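Local coordinates for BRO1 protein (Saccharomyces cerevisiae, PDB 1ZB1) that recruits the deubiquitinase Doa4 to endosomes and helps sort cargo into multivesicular bodies, represented here by its Bro1 domain, at residues S212-A217 with K339-I344; C186-Q191 with N220-C225; N142-N147 with V195-N200. All blocks are in the same frame, centred on the assembly; numbering follows the deposited sequence.

Contact 1 of 3, residues S212-A217 with K339-I344; sequences SKLSRA and KALDAI
The peptide carbonyl of K213 is gripped on both faces of its plane: L341 N comes in over one face, while A217 N reaches the opposite one with the ordinary helical bond. The bond from L341 N to K213 O is 3.1 Å long and fairly straight (153° at the hydrogen), but the donor stands 65° out of the carbonyl plane, so it uses no lone-pair direction. A340 CA adds a C-H contact to the same oxygen at 3.5 Å. An extended loop thus docks on a helix by using an acceptor already committed within that helix.

Around this anchor the packing is mostly aliphatic. The side chain of K213 drapes over the carbonyl of K339, with CE 3.2 Å from K339 O; the bend at chi3 (79°) brings CE back to that oxygen. A340 CB sits against R216 CG and, at 4.0 Å, against A217 CB. L214 and L341 lie side by side, their CD2 atoms 3.8 Å apart, and L214 CD2 also meets A343 CB. The carbonyl of L341 faces methyl groups, A217 CB lying 3.2 Å from L341 O, although Q191 NE2 of helix 176-198 gives it a weak hydrogen bond. Further on, D342 OD1 accepts from I344 N in an Asx turn and is also hydrogen-bonded to H187 NE2.

In the Bro1 domain the connection between helices 303-322 and 349-371 is in this way laid along helix 208-230. K339 O is buried here with no polar partner in the model, a cost that the K213 methylenes, and perhaps its ammonium, may partly offset. The single hydrogen bond between the two segments is thus backed by aliphatic contacts, methylene as well as methyl, and helix 176-198 adds further bonds to the loop.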
loop_
_atom_site.group_PDB
_atom_site.type_symbol
_atom_site.label_atom_id
_atom_site.label_comp_id
_atom_site.label_asym_id
_atom_site.label_seq_id
_atom_site.Cartn_x
_atom_site.Cartn_y
_atom_site.Cartn_z
ATOM N N SER A 212 20.857 -0.166 10.157
ATOM C CA SER A 212 20.867 -1.623 10.135
ATOM C C SER A 212 19.534 -2.228 10.585
ATOM O O SER A 212 18.988 -3.117 9.923
ATOM C CB SER A 212 21.991 -2.151 11.028
ATOM O OG SER A 212 21.970 -3.563 11.074
ATOM N N LYS A 213 19.017 -1.746 11.712
ATOM C CA LYS A 213 17.754 -2.248 12.254
ATOM C C LYS A 213 16.573 -1.939 11.335
ATOM O O LYS A 213 15.715 -2.792 11.114
ATOM C CB LYS A 213 17.506 -1.642 13.642
ATOM C CG LYS A 213 18.685 -1.817 14.585
ATOM C CD LYS A 213 18.478 -1.132 15.928
ATOM C CE LYS A 213 17.585 -1.949 16.840
ATOM N NZ LYS A 213 17.652 -1.442 18.238
ATOM N N LEU A 214 16.532 -0.717 10.810
ATOM C CA LEU A 214 15.457 -0.301 9.913
ATOM C C LEU A 214 15.509 -1.080 8.604
ATOM O O LEU A 214 14.471 -1.399 8.020
ATOM C CB LEU A 214 15.561 1.199 9.622
ATOM C CG LEU A 214 15.289 2.127 10.809
ATOM C CD1 LEU A 214 15.663 3.548 10.450
ATOM C CD2 LEU A 214 13.824 2.028 11.203
ATOM N N SER A 215 16.725 -1.377 8.147
ATOM C CA SER A 215 16.914 -2.127 6.917
ATOM C C SER A 215 16.437 -3.552 7.110
ATOM O O SER A 215 15.836 -4.133 6.214
ATOM C CB SER A 215 18.390 -2.131 6.509
ATOM O OG SER A 215 18.786 -0.856 6.038
ATOM N N ARG A 216 16.697 -4.117 8.284
ATOM C CA ARG A 216 16.270 -5.479 8.546
ATOM C C ARG A 216 14.753 -5.554 8.488
ATOM O O ARG A 216 14.191 -6.512 7.959
ATOM C CB ARG A 216 16.754 -5.960 9.914
ATOM C CG ARG A 216 16.448 -7.427 10.155
ATOM C CD ARG A 216 17.142 -8.299 9.111
ATOM N NE ARG A 216 16.530 -9.618 8.973
ATOM C CZ ARG A 216 16.441 -10.515 9.950
ATOM N NH1 ARG A 216 16.927 -10.243 11.156
ATOM N NH2 ARG A 216 15.862 -11.687 9.719
ATOM N N ALA A 217 14.092 -4.537 9.028
ATOM C CA ALA A 217 12.636 -4.509 9.022
ATOM C C ALA A 217 12.112 -4.445 7.584
ATOM O O ALA A 217 11.123 -5.101 7.252
ATOM C CB ALA A 217 12.128 -3.317 9.838
ATOM N N LYS A 339 18.314 -6.728 15.365
ATOM C CA LYS A 339 16.921 -6.605 15.782
ATOM C C LYS A 339 16.148 -5.577 14.952
ATOM O O LYS A 339 16.343 -4.368 15.091
ATOM C CB LYS A 339 16.881 -6.238 17.262
ATOM C CG LYS A 339 17.731 -7.167 18.118
ATOM C CD LYS A 339 18.025 -6.570 19.481
ATOM C CE LYS A 339 19.021 -7.427 20.249
ATOM N NZ LYS A 339 19.417 -6.804 21.544
ATOM N N ALA A 340 15.263 -6.076 14.097
ATOM C CA ALA A 340 14.456 -5.236 13.212
ATOM C C ALA A 340 13.650 -4.150 13.921
ATOM O O ALA A 340 13.137 -4.355 15.022
ATOM C CB ALA A 340 13.522 -6.114 12.384
ATOM N N LEU A 341 13.542 -2.993 13.272
ATOM C CA LEU A 341 12.788 -1.867 13.808
ATOM C C LEU A 341 11.774 -1.363 12.772
ATOM O O LEU A 341 12.152 -0.746 11.776
ATOM C CB LEU A 341 13.733 -0.727 14.193
ATOM C CG LEU A 341 13.063 0.523 14.776
ATOM C CD1 LEU A 341 12.396 0.169 16.090
ATOM C CD2 LEU A 341 14.088 1.629 14.981
ATOM N N ASP A 342 10.495 -1.641 13.019
ATOM C CA ASP A 342 9.391 -1.225 12.145
ATOM C C ASP A 342 9.017 0.216 12.510
ATOM O O ASP A 342 8.513 0.464 13.604
ATOM C CB ASP A 342 8.184 -2.137 12.381
ATOM C CG ASP A 342 7.095 -1.968 11.332
ATOM O OD1 ASP A 342 6.990 -0.883 10.723
ATOM O OD2 ASP A 342 6.333 -2.932 11.128
ATOM N N ALA A 343 9.243 1.159 11.598
ATOM C CA ALA A 343 8.954 2.568 11.869
ATOM C C ALA A 343 7.575 3.071 11.425
ATOM O O ALA A 343 7.252 4.243 11.621
ATOM C CB ALA A 343 10.033 3.439 11.233
ATOM N N ILE A 344 6.767 2.199 10.836
ATOM C CA ILE A 344 5.454 2.607 10.351
ATOM C C ILE A 344 4.297 2.253 11.282
ATOM O O ILE A 344 4.018 1.081 11.537
ATOM C CB ILE A 344 5.178 2.014 8.932
ATOM C CG1 ILE A 344 6.043 2.726 7.887
ATOM C CG2 ILE A 344 3.713 2.202 8.547
ATOM C CD1 ILE A 344 7.510 2.582 8.092
#

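Contact 2 of 3, residues C186-Q191 with N220-C225; sequences CHAEAQ and NLFQKC
H187, the first residue to reach across, presents one face of its imidazole to L221, whose CD2 lies 4.1 Å from the ring centroid and is displaced toward the rim. CG stands anti to the backbone N (chi1 -173°), which carries the ring out toward helix 220-225. Its two nitrogens are engaged separately: ND1 is hydrogen-bonded to a water at 2.8 Å, and this water accepts from K224 NZ, whereas NE2 is taken up by D342. F156 of helix 146-165 stacks on the same ring.

A188 comes next and marks the closest backbone approach, opposite L221. Its methyl group does double duty, touching L221 CB at 3.7 Å and sitting almost centrally over one face of the F222 ring, with CB 3.6 Å from the centroid and 7° off the normal. The ring lies flat on this methyl, its far end near the backbone around A188 and E189. E189 N is 4.2 Å from F222 CZ, while the E189 carboxylate turns to F11 N. Q191 closes the segment: its CB packs 3.5 Å from L221 CD2, crossing the leucine at about a right angle, and its amide is held by A343 N and L214 O.

The two segments belong to successive helices, 176-198 and 208-230, which run antiparallel (156°) as a helical hairpin, in keeping with the TPR-like character of the domain. No direct hydrogen bond passes between residues 186-191 and 220-225; the one from Q191 goes to L214, further back on helix 208-230. Cohesion rests on CH-pi and apolar contacts, with one water relaying between imidazole and ammonium. The polar ends of H187 and Q191 are met by the loop 339-344 and by L214, which probably lowers the cost of burying them.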
loop_
_atom_site.group_PDB
_atom_site.type_symbol
_atom_site.label_atom_id
_atom_site.label_comp_id
_atom_site.label_asym_id
_atom_site.label_seq_id
_atom_site.Cartn_x
_atom_site.Cartn_y
_atom_site.Cartn_z
ATOM N N CYS A 186 2.234 -1.906 0.584
ATOM C CA CYS A 186 2.256 -0.515 1.028
ATOM C C CYS A 186 3.073 -0.325 2.307
ATOM O O CYS A 186 3.812 0.660 2.437
ATOM C CB CYS A 186 0.829 0.005 1.234
ATOM S SG CYS A 186 -0.160 0.088 -0.292
ATOM N N HIS A 187 2.945 -1.257 3.245
ATOM C CA HIS A 187 3.702 -1.177 4.488
ATOM C C HIS A 187 5.201 -1.298 4.172
ATOM O O HIS A 187 6.020 -0.503 4.651
ATOM C CB HIS A 187 3.271 -2.299 5.442
ATOM C CG HIS A 187 3.884 -2.206 6.806
ATOM N ND1 HIS A 187 3.647 -3.139 7.792
ATOM C CD2 HIS A 187 4.728 -1.293 7.345
ATOM C CE1 HIS A 187 4.320 -2.808 8.879
ATOM N NE2 HIS A 187 4.984 -1.693 8.635
ATOM N N ALA A 188 5.554 -2.286 3.357
ATOM C CA ALA A 188 6.949 -2.493 2.986
ATOM C C ALA A 188 7.541 -1.256 2.312
ATOM O O ALA A 188 8.654 -0.846 2.640
ATOM C CB ALA A 188 7.081 -3.710 2.058
ATOM N N GLU A 189 6.798 -0.662 1.377
ATOM C CA GLU A 189 7.280 0.521 0.665
ATOM C C GLU A 189 7.420 1.728 1.587
ATOM O O GLU A 189 8.359 2.517 1.445
ATOM C CB GLU A 189 6.362 0.866 -0.514
ATOM C CG GLU A 189 6.341 -0.194 -1.613
ATOM C CD GLU A 189 5.540 0.227 -2.830
ATOM O OE1 GLU A 189 4.592 1.026 -2.674
ATOM O OE2 GLU A 189 5.846 -0.251 -3.946
ATOM N N ALA A 190 6.491 1.879 2.528
ATOM C CA ALA A 190 6.564 2.995 3.466
ATOM C C ALA A 190 7.858 2.882 4.289
ATOM O O ALA A 190 8.595 3.859 4.438
ATOM C CB ALA A 190 5.343 2.992 4.388
ATOM N N GLN A 191 8.123 1.688 4.812
ATOM C CA GLN A 191 9.330 1.424 5.606
ATOM C C GLN A 191 10.568 1.687 4.743
ATOM O O GLN A 191 11.524 2.326 5.183
ATOM C CB GLN A 191 9.336 -0.035 6.088
ATOM C CG GLN A 191 10.585 -0.478 6.882
ATOM C CD GLN A 191 10.689 0.182 8.252
ATOM O OE1 GLN A 191 9.688 0.611 8.820
ATOM N NE2 GLN A 191 11.906 0.248 8.795
ATOM N N ASN A 220 12.257 -7.918 6.191
ATOM C CA ASN A 220 11.187 -8.759 6.726
ATOM C C ASN A 220 9.828 -8.442 6.091
ATOM O O ASN A 220 9.041 -9.342 5.813
ATOM C CB ASN A 220 11.088 -8.621 8.251
ATOM C CG ASN A 220 12.340 -9.118 8.973
ATOM O OD1 ASN A 220 13.064 -9.984 8.473
ATOM N ND2 ASN A 220 12.586 -8.582 10.163
ATOM N N LEU A 221 9.556 -7.161 5.871
ATOM C CA LEU A 221 8.298 -6.749 5.261
ATOM C C LEU A 221 8.156 -7.280 3.829
ATOM O O LEU A 221 7.103 -7.799 3.449
ATOM C CB LEU A 221 8.192 -5.222 5.280
ATOM C CG LEU A 221 7.414 -4.552 6.424
ATOM C CD1 LEU A 221 7.232 -5.497 7.600
ATOM C CD2 LEU A 221 8.140 -3.280 6.840
ATOM N N PHE A 222 9.204 -7.148 3.024
ATOM C CA PHE A 222 9.127 -7.653 1.658
ATOM C C PHE A 222 9.089 -9.184 1.671
ATOM O O PHE A 222 8.589 -9.807 0.738
ATOM C CB PHE A 222 10.296 -7.119 0.823
ATOM C CG PHE A 222 10.061 -5.729 0.291
ATOM C CD1 PHE A 222 9.103 -5.504 -0.700
ATOM C CD2 PHE A 222 10.766 -4.641 0.801
ATOM C CE1 PHE A 222 8.848 -4.212 -1.175
ATOM C CE2 PHE A 222 10.522 -3.347 0.337
ATOM C CZ PHE A 222 9.559 -3.131 -0.655
ATOM N N GLN A 223 9.596 -9.778 2.749
ATOM C CA GLN A 223 9.592 -11.233 2.915
ATOM C C GLN A 223 8.133 -11.716 2.947
ATOM O O GLN A 223 7.814 -12.797 2.458
ATOM C CB GLN A 223 10.299 -11.603 4.226
ATOM C CG GLN A 223 10.394 -13.094 4.532
ATOM C CD GLN A 223 11.233 -13.853 3.526
ATOM O OE1 GLN A 223 10.741 -14.269 2.477
ATOM N NE2 GLN A 223 12.514 -14.024 3.834
ATOM N N LYS A 224 7.253 -10.903 3.525
ATOM C CA LYS A 224 5.828 -11.232 3.612
ATOM C C LYS A 224 5.190 -11.310 2.228
ATOM O O LYS A 224 4.394 -12.209 1.954
ATOM C CB LYS A 224 5.073 -10.180 4.426
ATOM C CG LYS A 224 5.339 -10.167 5.917
ATOM C CD LYS A 224 4.451 -9.106 6.570
ATOM C CE LYS A 224 4.656 -9.011 8.076
ATOM N NZ LYS A 224 3.832 -7.899 8.649
ATOM N N CYS A 225 5.525 -10.347 1.373
ATOM C CA CYS A 225 4.997 -10.288 0.013
ATOM C C CYS A 225 5.572 -11.447 -0.796
ATOM O O CYS A 225 4.874 -12.082 -1.592
ATOM C CB CYS A 225 5.382 -8.958 -0.648
ATOM S SG CYS A 225 4.813 -7.464 0.233
HETATM O O HOH W 1 3.108 -5.554 6.521
#

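Contact 3 of 3, residues N142-N147 with V195-N200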
loop_
_atom_site.group_PDB
_atom_site.type_symbol
_atom_site.label_atom_id
_atom_site.label_comp_id
_atom_site.label_asym_id
_atom_site.label_seq_id
_atom_site.Cartn_x
_atom_site.Cartn_y
_atom_site.Cartn_z
ATOM N N ASN A 142 8.853 13.579 -4.640
ATOM C CA ASN A 142 9.879 14.574 -4.917
ATOM C C ASN A 142 10.424 15.245 -3.660
ATOM O O ASN A 142 11.579 15.672 -3.632
ATOM C CB ASN A 142 9.324 15.633 -5.871
ATOM C CG ASN A 142 8.914 15.050 -7.208
ATOM O OD1 ASN A 142 9.758 14.603 -7.991
ATOM N ND2 ASN A 142 7.611 15.042 -7.476
ATOM N N GLU A 143 9.597 15.344 -2.623
ATOM C CA GLU A 143 10.035 15.963 -1.379
ATOM C C GLU A 143 10.988 15.048 -0.621
ATOM O O GLU A 143 11.583 14.139 -1.203
ATOM C CB GLU A 143 8.837 16.306 -0.488
ATOM C CG GLU A 143 7.950 17.416 -1.029
ATOM C CD GLU A 143 7.066 16.955 -2.167
ATOM O OE1 GLU A 143 6.152 16.139 -1.914
ATOM O OE2 GLU A 143 7.286 17.404 -3.313
ATOM N N ASP A 144 11.124 15.293 0.679
ATOM C CA ASP A 144 12.014 14.508 1.531
ATOM C C ASP A 144 11.385 13.185 1.965
ATOM O O ASP A 144 11.719 12.650 3.026
ATOM C CB ASP A 144 12.391 15.318 2.772
ATOM C CG ASP A 144 11.217 15.524 3.705
ATOM O OD1 ASP A 144 10.171 16.024 3.243
ATOM O OD2 ASP A 144 11.341 15.185 4.901
ATOM N N TYR A 145 10.471 12.671 1.147
ATOM C CA TYR A 145 9.791 11.406 1.423
ATOM C C TYR A 145 8.739 11.491 2.522
ATOM O O TYR A 145 7.911 10.596 2.653
ATOM C CB TYR A 145 10.813 10.320 1.783
ATOM C CG TYR A 145 11.695 9.899 0.625
ATOM C CD1 TYR A 145 12.944 9.324 0.850
ATOM C CD2 TYR A 145 11.281 10.074 -0.695
ATOM C CE1 TYR A 145 13.763 8.936 -0.212
ATOM C CE2 TYR A 145 12.092 9.688 -1.764
ATOM C CZ TYR A 145 13.329 9.122 -1.513
ATOM O OH TYR A 145 14.134 8.744 -2.561
ATOM N N LYS A 146 8.770 12.564 3.306
ATOM C CA LYS A 146 7.812 12.744 4.395
ATOM C C LYS A 146 6.354 12.518 3.962
ATOM O O LYS A 146 5.634 11.705 4.557
ATOM C CB LYS A 146 7.963 14.149 4.989
ATOM C CG LYS A 146 6.939 14.491 6.060
ATOM C CD LYS A 146 7.045 15.950 6.503
ATOM C CE LYS A 146 8.283 16.207 7.355
ATOM N NZ LYS A 146 9.565 15.929 6.646
ATOM N N ASN A 147 5.928 13.238 2.930
ATOM C CA ASN A 147 4.559 13.130 2.431
ATOM C C ASN A 147 4.256 11.749 1.845
ATOM O O ASN A 147 3.198 11.173 2.102
ATOM C CB ASN A 147 4.302 14.190 1.359
ATOM C CG ASN A 147 2.902 14.103 0.784
ATOM O OD1 ASN A 147 1.955 14.658 1.341
ATOM N ND2 ASN A 147 2.759 13.381 -0.326
ATOM N N VAL A 195 13.822 4.382 5.318
ATOM C CA VAL A 195 15.251 4.076 5.308
ATOM C C VAL A 195 15.968 5.034 4.355
ATOM O O VAL A 195 16.970 5.653 4.718
ATOM C CB VAL A 195 15.515 2.627 4.836
ATOM C CG1 VAL A 195 17.006 2.418 4.607
ATOM C CG2 VAL A 195 15.003 1.642 5.874
ATOM N N LEU A 196 15.451 5.150 3.134
ATOM C CA LEU A 196 16.042 6.034 2.137
ATOM C C LEU A 196 16.135 7.467 2.650
ATOM O O LEU A 196 17.082 8.191 2.332
ATOM C CB LEU A 196 15.228 6.001 0.839
ATOM C CG LEU A 196 15.591 4.924 -0.189
ATOM C CD1 LEU A 196 15.609 3.565 0.463
ATOM C CD2 LEU A 196 14.587 4.950 -1.336
ATOM N N LYS A 197 15.150 7.873 3.444
ATOM C CA LYS A 197 15.136 9.220 3.999
ATOM C C LYS A 197 16.320 9.460 4.937
ATOM O O LYS A 197 17.041 10.444 4.789
ATOM C CB LYS A 197 13.831 9.473 4.754
ATOM C CG LYS A 197 13.780 10.823 5.453
ATOM C CD LYS A 197 12.479 11.013 6.213
ATOM C CE LYS A 197 12.496 12.309 7.010
ATOM N NZ LYS A 197 12.802 13.483 6.145
ATOM N N LEU A 198 16.520 8.565 5.900
ATOM C CA LEU A 198 17.621 8.720 6.846
ATOM C C LEU A 198 18.975 8.711 6.151
ATOM O O LEU A 198 19.926 9.338 6.622
ATOM C CB LEU A 198 17.586 7.622 7.913
ATOM C CG LEU A 198 16.373 7.583 8.848
ATOM C CD1 LEU A 198 16.709 6.709 10.040
ATOM C CD2 LEU A 198 16.009 8.984 9.321
ATOM N N LEU A 199 19.061 8.000 5.032
ATOM C CA LEU A 199 20.302 7.924 4.271
ATOM C C LEU A 199 20.577 9.232 3.534
ATOM O O LEU A 199 21.645 9.411 2.952
ATOM C CB LEU A 199 20.245 6.756 3.281
ATOM C CG LEU A 199 20.645 5.376 3.824
ATOM C CD1 LEU A 199 19.953 5.100 5.150
ATOM C CD2 LEU A 199 20.295 4.310 2.801
ATOM N N ASN A 200 19.605 10.141 3.559
ATOM C CA ASN A 200 19.755 11.445 2.919
ATOM C C ASN A 200 20.150 12.473 3.972
ATOM O O ASN A 200 20.550 13.590 3.648
ATOM C CB ASN A 200 18.452 11.884 2.244
ATOM C CG ASN A 200 18.193 11.156 0.941
ATOM O OD1 ASN A 200 19.082 11.036 0.098
ATOM N ND2 ASN A 200 16.968 10.676 0.764
#
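Y145 and K197 mark the nearest backbone approach, their CA atoms 6.3 Å apart. Residues 142-145 lie in a loop whose last member, Y145, occupies the N-cap position of helix 146-165. The other segment runs from the C-terminal part of helix 176-198 toward the loop that follows.

The Y145 ring turns an edge to the backbone of the second segment, with K197 N near the ring plane and 3.7 Å from CD1. L196 also packs against the ring, its CB 3.4 Å from Y145 CE1. N200 approaches as well, its amide plane 48° from the ring and ND2 3.8 Å from Y145 CE1. P8, from the N-terminal end of the chain, touches both Y145 and L196.

In this helical domain the neighbouring helices 146-165 and 176-198 are thus joined, at this end, by an aromatic contact flanked by a salt-bridge network. D144 OD2 receives K197 NZ at 2.6 Å, on its anti side, and K146 NZ at the same distance. K197 is extended until a bend at chi4 turns its ammonium to that oxygen; it also makes a weak bond to D144 O. The shared carboxylate brings the two lysine nitrogens, K146 NZ and K197 NZ, to 4.1 Å from each other.

Along the chain contact 3 closes before contact 1 opens, while contact 2 interlocks with both, its segments alternating with theirs. Helix 176-198 serves contacts 2 and 3, and helix 208-230 serves contacts 1 and 2. The centres of contacts 1 and 2 are about 11 Å apart, and the pair is directly coupled: side chains of 186-191 hydrogen-bond the loop of contact 1. The centre of contact 3 lies about 16 Å from that of contact 1, which it meets through L198 on L214, and about 17 Å from that of contact 2. One helical hairpin of the Bro1 domain is therefore tied to the preceding helix at one end and to a sequence-distant loop along its flank.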